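Local coordinates for protein Methylcobalamin\: coenzyme M methyltransferase (Methanosarcina mazei, PDB 4AY7) that transfers a methyl group from a methylated corrinoid carrier to coenzyme M in methanogenesis, with zinc as its cofactor, at residues Thr39-Met45 with Leu65-Asn69; Glu76-Pro81 with Val148-Gly153; Ser215-Pro221 with Cys248-Ile254. All coordinates share one frame; numbering follows the deposited sequence.

In the fold
All three contacts belong to one TIM barrel of the uroporphyrinogen decarboxylase family. Contacts 1 and 2 touch: Ala66 CB packs on Val78 CG1 at 3.4 Å, and helix 59-71 is followed in the chain by strand 78-80. Their centres are about 12 Å apart. Both lie next to Gln38, which binds coenzyme M, though none is bound here. The side chain of Arg79 in contact 2 lies about 4 Å from that of Gln38 and about 9 Å from the zinc ion. Contact 3 lies on the other side of the chain's centre, its centre about 26 Å from that of contact 2 and its nearest atoms about 10 Å away. It supplies the zinc ligand Cys248.

Contact 1 (Thr39-Met45 with Leu65-Asn69); sequences TGIVELM and LALAN
In the TIM-barrel fold of this methyltransferase, the loop that follows the coenzyme M-binding Gln38 is pinned to helix 59-71 by a bond between Thr39 and Asn69. Asn69 ND2 donates to Thr39 O at 2.8 Å. The bond is nearly straight, with an N-H...O angle of 174°. The donor lies in the carbonyl plane on a lone pair, and the oxygen lies in the plane of the Asn69 amide. At the other end of that amide, OD1 is bonded to Ser73 OG. With both ends of the amide bonded, its rotation and the choice of O and N positions are fixed.

Three waters lie beside this bond and bridge the segments. Water 2 donates to Thr39 O at 2.9 Å and accepts from Ile41 N at 3.2 Å. Water 3 is 2.7 Å from Thr39 OG1 and donates to Leu65 O at 3.1 Å. The OG1 of Thr39 sits between its own backbone N and carbonyl carbon (chi1 58°), and from there it meets waters 1 and 3.

The rest is apolar. Leu65 sends its CG away from its backbone N (chi1 -178°), and its CD1 branch comes to 3.6 Å from Met45 N in the first turn of helix 42-48. The same methyl meets Met45 CG at 3.9 Å. Leu44 works further along, where its CD1 methyl lies 3.7 Å from Asn69 CB and also touches Ala68.

Ile41 is the N-cap residue of helix 42-48, so the contact joins the start of that helix to helix 59-71. Helix 333-346 adds Leu333 against Leu44 and Val336 against Asn69. Helix 130-144 packs on Ala66 and Leu67, and strand 78-80 sets Arg79 against Thr39 and Val78 against Leu67.

Contact 2 (Glu76-Pro81 with Val148-Gly153); sequences EAVRLP and VPIVGG
Val78 and Leu80 bond to Pro149, Val151 and Gly153 through four backbone hydrogen bonds between parallel strands. Val78 N donates to Pro149 O at 3.0 Å, and Val151 N returns a bond to Val78 O at 2.8 Å. Leu80 N then donates to Val151 O at 3.1 Å, and Gly153 N to Leu80 O at 2.8 Å. The axes of strands 78-80 and 150-153 come within 4.7 Å and run at 18° to each other.

On the face of Val78 and Leu80, the CD2 methyl of Leu80 meets Ile150 CG2 at 3.7 Å. On the other face Arg79 CG lies against Val151 CB at 3.9 Å. The Arg79 chain bends at its second torsion (chi2 -85°), which carries the guanidinium over Gly153. There Gly153 CA rests on one face of the group, 3.7 Å from NH2; a side chain at Gly153 would clash with it.

Arg79 NE bonds to Val36 O, which steadies the guanidinium from the next layer. Replacing Arg79 by an alanine is likely to take this donor from Val36 O and to open a gap over Gly153 beside Gln38. Helix 130-144 packs on Leu80 and Ile150 through Ile140. Strands 78-80 and 150-155 are neighbours in the parallel sheet; this helix precedes the second and packs on both, as in a beta-alpha-beta unit of a TIM barrel, here with a long insertion.

Contact 3 (Ser215-Pro221 with Cys248-Ile254); sequences SPDLMSP and CGNVNPI. With ZN (zinc ion), chain C.
Ser215 turns its OG opposite its own backbone N (chi1 178°), and this brings the hydroxyl up to Cys248. In Asp217 and Asn250 alike CG lies anti to the carbonyl carbon, which points the carboxylate and the amide at each other. Ser215 OG donates to Cys248 O at 3.0 Å. Ser215 OG also accepts from Asp217 N at 3.1 Å, which closes an ST turn. One hydroxyl therefore shapes its own loop and grips the other segment.

The Asp217 carboxylate reaches across to the chain after Cys248. Asn250 ND2 donates to Asp217 OD1 at 2.7 Å, with an N-H...O angle of 149°. It uses the syn lone pair of OD1 and keeps that oxygen in the amide plane. The two flat groups stand almost at right angles, their planes 84° apart. Asn250 N adds a weak bond of 3.5 Å to Asp217 OD2. That oxygen also lies 3.2 Å from Gly249 CA, where a side chain would clash.

Both segments follow strands of the TIM barrel, 206-210 and 242-246. Segment 248-254 opens with a metal ligand: Cys248 SG binds the zinc ion at 2.4 Å, and His246 and Cys325 also bind it. The bond from Ser215 thus falls on the carbonyl of a first-shell residue. Gly249 N is bonded to Glu269, just after strand 265-267.

The rest of the contact is apolar. The Pro216 ring meets the end of Ile254, with Pro216 CG 3.9 Å from Ile254 CG1 and CD near CD1. Pro221, in the first turn of helix 221-238, sets its CB 3.7 Å from Ile254 CG2. Its CG edges obliquely past Pro253 CB. Ser220 OG caps the same helix by bonding to Ser223 N.

Contact 1 (Thr39-Met45 with Leu65-Asn69)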
loop_
_atom_site.group_PDB
_atom_site.type_symbol
_atom_site.label_atom_id
_atom_site.label_comp_id
_atom_site.label_asym_id
_atom_site.label_seq_id
_atom_site.Cartn_x
_atom_site.Cartn_y
_atom_site.Cartn_z
ATOM N N THR A 39 -4.027 0.184 -7.978
ATOM C CA THR A 39 -5.034 0.819 -8.844
ATOM C C THR A 39 -5.221 0.198 -10.263
ATOM O O THR A 39 -5.908 0.749 -11.124
ATOM C CB THR A 39 -4.603 2.283 -9.016
ATOM O OG1 THR A 39 -3.276 2.333 -9.569
ATOM C CG2 THR A 39 -4.614 3.004 -7.634
ATOM N N GLY A 40 -4.579 -0.921 -10.532
ATOM C CA GLY A 40 -4.704 -1.571 -11.853
ATOM C C GLY A 40 -6.059 -2.237 -12.045
ATOM O O GLY A 40 -6.437 -3.091 -11.238
ATOM N N ILE A 41 -6.773 -1.859 -13.124
ATOM C CA ILE A 41 -8.125 -2.411 -13.402
ATOM C C ILE A 41 -8.163 -2.843 -14.847
ATOM O O ILE A 41 -7.555 -2.193 -15.707
ATOM C CB ILE A 41 -9.277 -1.470 -12.962
ATOM C CG1 ILE A 41 -9.319 -0.194 -13.798
ATOM C CG2 ILE A 41 -9.120 -1.071 -11.495
ATOM C CD1 ILE A 41 -10.528 0.697 -13.565
ATOM N N VAL A 42 -8.795 -3.980 -15.074
ATOM C CA VAL A 42 -8.840 -4.601 -16.391
ATOM C C VAL A 42 -9.412 -3.659 -17.429
ATOM O O VAL A 42 -8.944 -3.678 -18.545
ATOM C CB VAL A 42 -9.605 -5.948 -16.366
ATOM C CG1 VAL A 42 -9.732 -6.571 -17.763
ATOM C CG2 VAL A 42 -8.936 -6.917 -15.392
ATOM N N GLU A 43 -10.439 -2.879 -17.095
ATOM C CA GLU A 43 -11.049 -1.921 -18.057
ATOM C C GLU A 43 -9.956 -1.001 -18.634
ATOM O O GLU A 43 -9.910 -0.759 -19.860
ATOM C CB GLU A 43 -12.187 -1.112 -17.452
ATOM C CG GLU A 43 -12.779 -0.044 -18.411
ATOM C CD GLU A 43 -14.132 0.585 -17.982
ATOM O OE1 GLU A 43 -14.751 0.216 -16.929
ATOM O OE2 GLU A 43 -14.595 1.472 -18.765
ATOM N N LEU A 44 -9.056 -0.539 -17.782
ATOM C CA LEU A 44 -8.006 0.414 -18.185
ATOM C C LEU A 44 -6.853 -0.352 -18.867
ATOM O O LEU A 44 -6.297 0.120 -19.885
ATOM C CB LEU A 44 -7.529 1.275 -17.009
ATOM C CG LEU A 44 -8.598 2.297 -16.584
ATOM C CD1 LEU A 44 -8.078 3.177 -15.473
ATOM C CD2 LEU A 44 -9.128 3.112 -17.792
ATOM N N MET A 45 -6.584 -1.577 -18.411
ATOM C CA MET A 45 -5.579 -2.419 -19.110
ATOM C C MET A 45 -5.994 -2.517 -20.571
ATOM O O MET A 45 -5.157 -2.341 -21.418
ATOM C CB MET A 45 -5.488 -3.839 -18.561
ATOM C CG MET A 45 -4.952 -3.900 -17.139
ATOM S SD MET A 45 -5.098 -5.610 -16.623
ATOM C CE MET A 45 -5.063 -5.482 -14.805
ATOM N N LEU A 65 -0.371 2.287 -17.441
ATOM C CA LEU A 65 -1.538 1.859 -16.704
ATOM C C LEU A 65 -1.800 2.692 -15.431
ATOM O O LEU A 65 -3.021 2.918 -15.038
ATOM C CB LEU A 65 -1.427 0.445 -16.306
ATOM C CG LEU A 65 -2.555 -0.221 -15.577
ATOM C CD1 LEU A 65 -3.864 -0.216 -16.417
ATOM C CD2 LEU A 65 -2.055 -1.613 -15.244
ATOM N N ALA A 66 -0.706 3.120 -14.760
ATOM C CA ALA A 66 -0.862 3.952 -13.527
ATOM C C ALA A 66 -1.491 5.299 -13.820
ATOM O O ALA A 66 -2.390 5.827 -13.087
ATOM C CB ALA A 66 0.497 4.205 -12.889
ATOM N N LEU A 67 -0.998 5.881 -14.897
ATOM C CA LEU A 67 -1.431 7.188 -15.266
ATOM C C LEU A 67 -2.890 7.115 -15.688
ATOM O O LEU A 67 -3.621 8.080 -15.508
ATOM C CB LEU A 67 -0.601 7.763 -16.409
ATOM C CG LEU A 67 0.771 8.310 -16.032
ATOM C CD1 LEU A 67 0.778 9.792 -15.633
ATOM C CD2 LEU A 67 1.280 7.528 -14.845
ATOM N N ALA A 68 -3.296 5.970 -16.244
ATOM C CA ALA A 68 -4.632 5.800 -16.781
ATOM C C ALA A 68 -5.656 5.863 -15.667
ATOM O O ALA A 68 -6.735 6.445 -15.901
ATOM C CB ALA A 68 -4.751 4.499 -17.619
ATOM N N ASN A 69 -5.340 5.324 -14.473
ATOM C CA ASN A 69 -6.246 5.400 -13.329
ATOM C C ASN A 69 -5.964 6.655 -12.486
ATOM O O ASN A 69 -6.146 6.651 -11.223
ATOM C CB ASN A 69 -6.208 4.129 -12.422
ATOM C CG ASN A 69 -7.475 3.997 -11.556
ATOM O OD1 ASN A 69 -8.290 4.936 -11.530
ATOM N ND2 ASN A 69 -7.677 2.850 -10.887
HETATM O O HOH W 1 -2.606 5.106 -10.161
HETATM O O HOH W 2 -5.637 1.048 -13.957
HETATM O O HOH W 3 -3.592 1.943 -12.199
#

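Contact 2 (Glu76-Pro81 with Val148-Gly153)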
loop_
_atom_site.group_PDB
_atom_site.type_symbol
_atom_site.label_atom_id
_atom_site.label_comp_id
_atom_site.label_asym_id
_atom_site.label_seq_id
_atom_site.Cartn_x
_atom_site.Cartn_y
_atom_site.Cartn_z
ATOM N N GLU A 76 -6.624 11.427 -7.237
ATOM C CA GLU A 76 -5.720 12.554 -7.103
ATOM C C GLU A 76 -4.335 12.158 -6.699
ATOM O O GLU A 76 -3.653 12.913 -6.051
ATOM C CB GLU A 76 -6.362 13.542 -6.130
ATOM C CG GLU A 76 -7.637 14.120 -6.751
ATOM C CD GLU A 76 -8.444 15.060 -5.838
ATOM O OE1 GLU A 76 -8.376 14.990 -4.582
ATOM O OE2 GLU A 76 -9.131 15.940 -6.427
ATOM N N ALA A 77 -3.859 11.011 -7.194
ATOM C CA ALA A 77 -2.464 10.577 -6.997
ATOM C C ALA A 77 -2.203 9.513 -8.048
ATOM O O ALA A 77 -3.138 9.020 -8.664
ATOM C CB ALA A 77 -2.250 9.979 -5.624
ATOM N N VAL A 78 -0.950 9.199 -8.290
ATOM C CA VAL A 78 -0.618 8.052 -9.174
ATOM C C VAL A 78 0.069 7.055 -8.294
ATOM O O VAL A 78 1.081 7.414 -7.666
ATOM C CB VAL A 78 0.316 8.443 -10.316
ATOM C CG1 VAL A 78 0.639 7.208 -11.213
ATOM C CG2 VAL A 78 -0.319 9.535 -11.175
ATOM N N ARG A 79 -0.403 5.811 -8.279
ATOM C CA ARG A 79 0.090 4.762 -7.379
ATOM C C ARG A 79 0.657 3.613 -8.274
ATOM O O ARG A 79 0.011 3.162 -9.222
ATOM C CB ARG A 79 -1.048 4.182 -6.594
ATOM C CG ARG A 79 -0.700 3.503 -5.278
ATOM C CD ARG A 79 -0.309 2.123 -5.403
ATOM N NE ARG A 79 -0.252 1.334 -4.181
ATOM C CZ ARG A 79 0.086 0.063 -4.237
ATOM N NH1 ARG A 79 0.363 -0.517 -5.409
ATOM N NH2 ARG A 79 0.127 -0.688 -3.156
ATOM N N LEU A 80 1.810 3.138 -7.874
ATOM C CA LEU A 80 2.471 1.979 -8.496
ATOM C C LEU A 80 3.288 1.227 -7.476
ATOM O O LEU A 80 3.635 1.786 -6.429
ATOM C CB LEU A 80 3.348 2.447 -9.653
ATOM C CG LEU A 80 4.634 3.187 -9.408
ATOM C CD1 LEU A 80 5.423 3.243 -10.705
ATOM C CD2 LEU A 80 4.419 4.636 -8.945
ATOM N N PRO A 81 3.650 -0.035 -7.767
ATOM C CA PRO A 81 3.241 -0.874 -8.866
ATOM C C PRO A 81 1.935 -1.586 -8.537
ATOM O O PRO A 81 1.052 -0.956 -7.888
ATOM C CB PRO A 81 4.425 -1.860 -8.990
ATOM C CG PRO A 81 4.866 -2.059 -7.569
ATOM C CD PRO A 81 4.613 -0.727 -6.881
ATOM N N VAL A 148 1.368 16.713 -8.935
ATOM C CA VAL A 148 0.619 15.504 -8.669
ATOM C C VAL A 148 1.476 14.593 -7.845
ATOM O O VAL A 148 2.653 14.364 -8.206
ATOM C CB VAL A 148 0.273 14.822 -9.972
ATOM C CG1 VAL A 148 -0.489 13.532 -9.733
ATOM C CG2 VAL A 148 -0.548 15.762 -10.813
ATOM N N PRO A 149 0.919 14.031 -6.784
ATOM C CA PRO A 149 1.729 13.158 -5.944
ATOM C C PRO A 149 1.843 11.719 -6.516
ATOM O O PRO A 149 0.914 11.230 -7.105
ATOM C CB PRO A 149 0.954 13.152 -4.635
ATOM C CG PRO A 149 -0.470 13.246 -5.033
ATOM C CD PRO A 149 -0.468 14.145 -6.271
ATOM N N ILE A 150 2.960 11.057 -6.259
ATOM C CA ILE A 150 3.246 9.708 -6.670
ATOM C C ILE A 150 3.362 8.920 -5.410
ATOM O O ILE A 150 4.126 9.270 -4.536
ATOM C CB ILE A 150 4.559 9.584 -7.469
ATOM C CG1 ILE A 150 4.482 10.438 -8.719
ATOM C CG2 ILE A 150 4.862 8.104 -7.805
ATOM C CD1 ILE A 150 5.760 10.402 -9.542
ATOM N N VAL A 151 2.494 7.925 -5.293
ATOM C CA VAL A 151 2.522 6.985 -4.199
ATOM C C VAL A 151 3.237 5.656 -4.614
ATOM O O VAL A 151 2.838 4.984 -5.548
ATOM C CB VAL A 151 1.104 6.643 -3.783
ATOM C CG1 VAL A 151 1.192 5.684 -2.614
ATOM C CG2 VAL A 151 0.331 7.927 -3.384
ATOM N N GLY A 152 4.320 5.343 -3.938
ATOM C CA GLY A 152 5.007 4.123 -4.085
ATOM C C GLY A 152 4.516 3.080 -3.121
ATOM O O GLY A 152 4.699 3.193 -1.936
ATOM N N GLY A 153 3.997 1.998 -3.673
ATOM C CA GLY A 153 3.510 0.880 -2.904
ATOM C C GLY A 153 4.495 -0.233 -2.809
ATOM O O GLY A 153 5.282 -0.480 -3.771
#

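Contact 3 (Ser215-Pro221 with Cys248-Ile254)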
loop_
_atom_site.group_PDB
_atom_site.type_symbol
_atom_site.label_atom_id
_atom_site.label_comp_id
_atom_site.label_asym_id
_atom_site.label_seq_id
_atom_site.Cartn_x
_atom_site.Cartn_y
_atom_site.Cartn_z
ATOM N N SER A 215 -1.491 -8.750 10.126
ATOM C CA SER A 215 -2.901 -8.816 10.487
ATOM C C SER A 215 -3.171 -9.792 11.617
ATOM O O SER A 215 -2.560 -10.830 11.685
ATOM C CB SER A 215 -3.720 -9.188 9.269
ATOM O OG SER A 215 -5.103 -9.318 9.582
ATOM N N PRO A 216 -4.050 -9.423 12.571
ATOM C CA PRO A 216 -4.497 -10.368 13.571
ATOM C C PRO A 216 -5.100 -11.611 12.924
ATOM O O PRO A 216 -5.249 -12.630 13.578
ATOM C CB PRO A 216 -5.585 -9.562 14.333
ATOM C CG PRO A 216 -5.089 -8.158 14.204
ATOM C CD PRO A 216 -4.709 -8.119 12.741
ATOM N N ASP A 217 -5.495 -11.546 11.654
ATOM C CA ASP A 217 -5.986 -12.739 11.010
ATOM C C ASP A 217 -4.874 -13.783 10.860
ATOM O O ASP A 217 -5.199 -14.959 10.746
ATOM C CB ASP A 217 -6.554 -12.447 9.631
ATOM C CG ASP A 217 -7.801 -11.578 9.678
ATOM O OD1 ASP A 217 -8.626 -11.814 10.572
ATOM O OD2 ASP A 217 -7.968 -10.666 8.827
ATOM N N LEU A 218 -3.597 -13.358 10.844
ATOM C CA LEU A 218 -2.424 -14.249 10.599
ATOM C C LEU A 218 -1.475 -14.291 11.816
ATOM O O LEU A 218 -0.971 -15.358 12.123
ATOM C CB LEU A 218 -1.654 -13.799 9.354
ATOM C CG LEU A 218 -2.454 -13.947 8.035
ATOM C CD1 LEU A 218 -1.971 -13.146 6.815
ATOM C CD2 LEU A 218 -2.557 -15.420 7.721
ATOM N N MET A 219 -1.195 -13.145 12.457
ATOM C CA MET A 219 -0.308 -13.093 13.655
ATOM C C MET A 219 -1.085 -12.524 14.852
ATOM O O MET A 219 -1.784 -11.534 14.695
ATOM C CB MET A 219 0.913 -12.190 13.376
ATOM C CG MET A 219 1.852 -12.693 12.306
ATOM S SD MET A 219 2.860 -14.124 12.795
ATOM C CE MET A 219 3.726 -13.452 14.244
ATOM N N SER A 220 -0.933 -13.129 16.027
ATOM C CA SER A 220 -1.529 -12.657 17.229
ATOM C C SER A 220 -1.171 -11.195 17.512
ATOM O O SER A 220 -0.006 -10.801 17.317
ATOM C CB SER A 220 -1.064 -13.482 18.434
ATOM O OG SER A 220 0.287 -13.197 18.797
ATOM N N PRO A 221 -2.122 -10.438 18.071
ATOM C CA PRO A 221 -1.884 -9.083 18.536
ATOM C C PRO A 221 -0.740 -8.996 19.532
ATOM O O PRO A 221 0.075 -8.066 19.485
ATOM C CB PRO A 221 -3.226 -8.682 19.188
ATOM C CG PRO A 221 -4.248 -9.551 18.430
ATOM C CD PRO A 221 -3.542 -10.830 18.145
ATOM N N CYS A 248 -4.419 -5.346 6.165
ATOM C CA CYS A 248 -5.725 -5.818 5.728
ATOM C C CYS A 248 -6.343 -6.513 6.932
ATOM O O CYS A 248 -5.635 -7.017 7.800
ATOM C CB CYS A 248 -5.598 -6.948 4.661
ATOM S SG CYS A 248 -4.385 -6.693 3.365
ATOM N N GLY A 249 -7.644 -6.675 6.900
ATOM C CA GLY A 249 -8.280 -7.596 7.834
ATOM C C GLY A 249 -8.875 -6.884 9.048
ATOM O O GLY A 249 -8.949 -5.662 9.082
ATOM N N ASN A 250 -9.300 -7.696 10.021
ATOM C CA ASN A 250 -9.914 -7.228 11.294
ATOM C C ASN A 250 -8.777 -6.728 12.221
ATOM O O ASN A 250 -8.360 -7.435 13.120
ATOM C CB ASN A 250 -10.657 -8.430 11.932
ATOM C CG ASN A 250 -11.478 -9.225 10.902
ATOM O OD1 ASN A 250 -12.558 -8.796 10.517
ATOM N ND2 ASN A 250 -10.945 -10.354 10.416
ATOM N N VAL A 251 -8.254 -5.539 11.935
ATOM C CA VAL A 251 -7.156 -4.952 12.679
ATOM C C VAL A 251 -7.588 -4.222 13.958
ATOM O O VAL A 251 -6.729 -3.672 14.582
ATOM C CB VAL A 251 -6.314 -3.953 11.833
ATOM C CG1 VAL A 251 -5.607 -4.655 10.710
ATOM C CG2 VAL A 251 -7.145 -2.807 11.252
ATOM N N ASN A 252 -8.870 -4.193 14.375
ATOM C CA ASN A 252 -9.182 -3.454 15.609
ATOM C C ASN A 252 -8.322 -3.820 16.837
ATOM O O ASN A 252 -7.989 -2.928 17.642
ATOM C CB ASN A 252 -10.645 -3.531 15.984
ATOM C CG ASN A 252 -11.497 -2.607 15.130
ATOM O OD1 ASN A 252 -11.034 -1.576 14.689
ATOM N ND2 ASN A 252 -12.668 -3.053 14.783
ATOM N N PRO A 253 -7.927 -5.109 16.973
ATOM C CA PRO A 253 -7.168 -5.469 18.207
ATOM C C PRO A 253 -5.739 -4.934 18.241
ATOM O O PRO A 253 -5.134 -4.904 19.304
ATOM C CB PRO A 253 -7.205 -6.982 18.228
ATOM C CG PRO A 253 -8.338 -7.374 17.293
ATOM C CD PRO A 253 -8.489 -6.289 16.281
ATOM N N ILE A 254 -5.305 -4.333 17.143
ATOM C CA ILE A 254 -4.026 -3.696 17.039
ATOM C C ILE A 254 -4.044 -2.314 16.465
ATOM O O ILE A 254 -2.987 -1.713 16.329
ATOM C CB ILE A 254 -3.031 -4.536 16.117
ATOM C CG1 ILE A 254 -3.496 -4.655 14.637
ATOM C CG2 ILE A 254 -2.709 -5.895 16.761
ATOM C CD1 ILE A 254 -2.404 -5.170 13.689
HETATM ZN ZN ZN C . -5.935 -4.986 2.672
#